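Long-range contact in lovastatin nonaketide synthase, polyketide synthase component (Aspergillus terreus, PDB 7CPX), which builds dihydromonacolin L, the polyketide precursor of the cholesterol-lowering drug lovastatin, from nine malonyl-CoA units together with its partner enzyme lovC: residues P1878-V1883 with L2064-V2069. The protein carries 2 engineered substitutions. Sequence-based numbering, arbitrary orientation.
Sequences PHALRV and LFTDTV
A1880 and T2066 form an antiparallel hydrogen-bonded pair, with A1880 N giving its hydrogen to T2066 O at 2.7 Å and T2066 N returning one to A1880 O at 2.9 Å. Two residues further along 1878-1883, R1882 N donates to L2064 O at 3.1 Å. The same oxygen meets L1881 CA, and A1880 O meets F2065 CA, in CA-H...O contacts.

Apolar packing divides between the two faces. L1881 and F2065, a non-hydrogen-bonded pair on one face, run side by side and point the same way: the leucine CG lies obliquely 3.5 Å from F2065 CE2, and both methyls touch the CD2-CE2 side of the ring. In both residues CG is anti to the carbonyl carbon (chi1 -79° and -61°). H1879 CB comes to the ring edge, near its plane. On the other face A1880 CB touches V2069 CG2 at 3.5 Å and T2066 CG2 at 4.0 Å.

The contact probably belongs to the inactive enoylreductase-like domain, whose task lovC takes over. Strand 2065-2066, shortly after edge strand 2057-2059 of a five-stranded parallel Rossmann-like sheet, returns to the part of strand 1869-1883 that follows the corner at P1878 and H1879, tying the two parts together. R1882 also packs on G2055 of the second subunit. Helix 1935-1953 packs against L1881 and F2065 through T1941 and A1945, while strand 1887-1898 pairs with L1881 through F1889 and lines the A1880 face with F1888 and Y1890.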
loop_
_atom_site.group_PDB
_atom_site.type_symbol
_atom_site.label_atom_id
_atom_site.label_comp_id
_atom_site.label_asym_id
_atom_site.label_seq_id
_atom_site.Cartn_x
_atom_site.Cartn_y
_atom_site.Cartn_z
ATOM N N PRO A 1878 -33.741 7.694 30.209
ATOM C CA PRO A 1878 -32.370 7.153 30.207
ATOM C C PRO A 1878 -31.296 8.221 30.124
ATOM O O PRO A 1878 -30.243 8.079 30.757
ATOM C CB PRO A 1878 -32.345 6.246 28.968
ATOM C CG PRO A 1878 -33.761 6.043 28.574
ATOM C CD PRO A 1878 -34.526 7.223 29.056
ATOM N N HIS A 1879 -31.531 9.281 29.361
ATOM C CA HIS A 1879 -30.533 10.310 29.110
ATOM C C HIS A 1879 -30.766 11.508 30.020
ATOM O O HIS A 1879 -31.908 11.919 30.246
ATOM C CB HIS A 1879 -30.580 10.752 27.648
ATOM C CG HIS A 1879 -30.873 9.636 26.695
ATOM N ND1 HIS A 1879 -29.917 8.729 26.295
ATOM C CD2 HIS A 1879 -32.018 9.278 26.068
ATOM C CE1 HIS A 1879 -30.459 7.860 25.460
ATOM N NE2 HIS A 1879 -31.733 8.171 25.306
ATOM N N ALA A 1880 -29.676 12.063 30.542
ATOM C CA ALA A 1880 -29.757 13.254 31.373
ATOM C C ALA A 1880 -29.942 14.483 30.496
ATOM O O ALA A 1880 -29.271 14.630 29.470
ATOM C CB ALA A 1880 -28.500 13.403 32.228
ATOM N N LEU A 1881 -30.849 15.363 30.903
ATOM C CA LEU A 1881 -31.163 16.566 30.148
ATOM C C LEU A 1881 -30.577 17.792 30.834
ATOM O O LEU A 1881 -30.711 17.963 32.049
ATOM C CB LEU A 1881 -32.673 16.734 29.992
ATOM C CG LEU A 1881 -33.317 15.866 28.912
ATOM C CD1 LEU A 1881 -33.240 14.395 29.278
ATOM C CD2 LEU A 1881 -34.751 16.289 28.691
ATOM N N ARG A 1882 -29.928 18.641 30.045
ATOM C CA ARG A 1882 -29.402 19.892 30.568
ATOM C C ARG A 1882 -30.548 20.783 31.028
ATOM O O ARG A 1882 -31.598 20.857 30.383
ATOM C CB ARG A 1882 -28.570 20.600 29.500
ATOM C CG ARG A 1882 -27.818 21.822 29.994
ATOM C CD ARG A 1882 -27.116 22.526 28.846
ATOM N NE ARG A 1882 -26.337 23.674 29.297
ATOM C CZ ARG A 1882 -25.701 24.511 28.488
ATOM N NH1 ARG A 1882 -25.734 24.363 27.174
ATOM N NH2 ARG A 1882 -25.015 25.523 29.011
ATOM N N VAL A 1883 -30.346 21.457 32.156
ATOM C CA VAL A 1883 -31.388 22.246 32.804
ATOM C C VAL A 1883 -30.832 23.638 33.078
ATOM O O VAL A 1883 -30.040 23.825 34.010
ATOM C CB VAL A 1883 -31.880 21.584 34.096
ATOM C CG1 VAL A 1883 -32.720 22.554 34.903
ATOM C CG2 VAL A 1883 -32.671 20.329 33.768
ATOM N N LEU A 2064 -27.713 18.927 25.045
ATOM C CA LEU A 2064 -28.988 18.846 25.741
ATOM C C LEU A 2064 -29.306 17.459 26.273
ATOM O O LEU A 2064 -30.131 17.346 27.186
ATOM C CB LEU A 2064 -30.137 19.289 24.822
ATOM C CG LEU A 2064 -30.140 20.761 24.409
ATOM C CD1 LEU A 2064 -29.240 20.997 23.206
ATOM C CD2 LEU A 2064 -31.556 21.230 24.123
ATOM N N PHE A 2065 -28.692 16.409 25.733
ATOM C CA PHE A 2065 -28.879 15.048 26.211
ATOM C C PHE A 2065 -27.519 14.389 26.366
ATOM O O PHE A 2065 -26.657 14.519 25.493
ATOM C CB PHE A 2065 -29.751 14.233 25.249
ATOM C CG PHE A 2065 -31.134 14.789 25.065
ATOM C CD1 PHE A 2065 -31.360 15.845 24.198
ATOM C CD2 PHE A 2065 -32.208 14.253 25.754
ATOM C CE1 PHE A 2065 -32.631 16.358 24.026
ATOM C CE2 PHE A 2065 -33.481 14.762 25.585
ATOM C CZ PHE A 2065 -33.693 15.815 24.720
ATOM N N THR A 2066 -27.329 13.680 27.475
ATOM C CA THR A 2066 -26.050 13.040 27.746
ATOM C C THR A 2066 -26.276 11.852 28.665
ATOM O O THR A 2066 -27.333 11.713 29.287
ATOM C CB THR A 2066 -25.053 14.018 28.377
ATOM O OG1 THR A 2066 -23.736 13.453 28.338
ATOM C CG2 THR A 2066 -25.428 14.302 29.822
ATOM N N ASP A 2067 -25.262 10.995 28.740
ATOM C CA ASP A 2067 -25.282 9.817 29.594
ATOM C C ASP A 2067 -24.440 9.981 30.851
ATOM O O ASP A 2067 -24.326 9.030 31.630
ATOM C CB ASP A 2067 -24.791 8.597 28.810
ATOM C CG ASP A 2067 -23.368 8.762 28.312
ATOM O OD1 ASP A 2067 -22.991 9.899 27.959
ATOM O OD2 ASP A 2067 -22.626 7.759 28.278
ATOM N N THR A 2068 -23.850 11.155 31.070
ATOM C CA THR A 2068 -22.961 11.390 32.199
ATOM C C THR A 2068 -23.399 12.635 32.954
ATOM O O THR A 2068 -23.734 13.655 32.346
ATOM C CB THR A 2068 -21.508 11.552 31.737
ATOM O OG1 THR A 2068 -21.084 10.367 31.051
ATOM C CG2 THR A 2068 -20.589 11.807 32.926
ATOM N N VAL A 2069 -23.390 12.542 34.283
ATOM C CA VAL A 2069 -23.701 13.676 35.145
ATOM C C VAL A 2069 -22.551 13.897 36.119
ATOM O O VAL A 2069 -22.348 15.010 36.616
ATOM C CB VAL A 2069 -25.028 13.458 35.893
ATOM C CG1 VAL A 2069 -25.284 14.596 36.872
ATOM C CG2 VAL A 2069 -26.172 13.332 34.905
#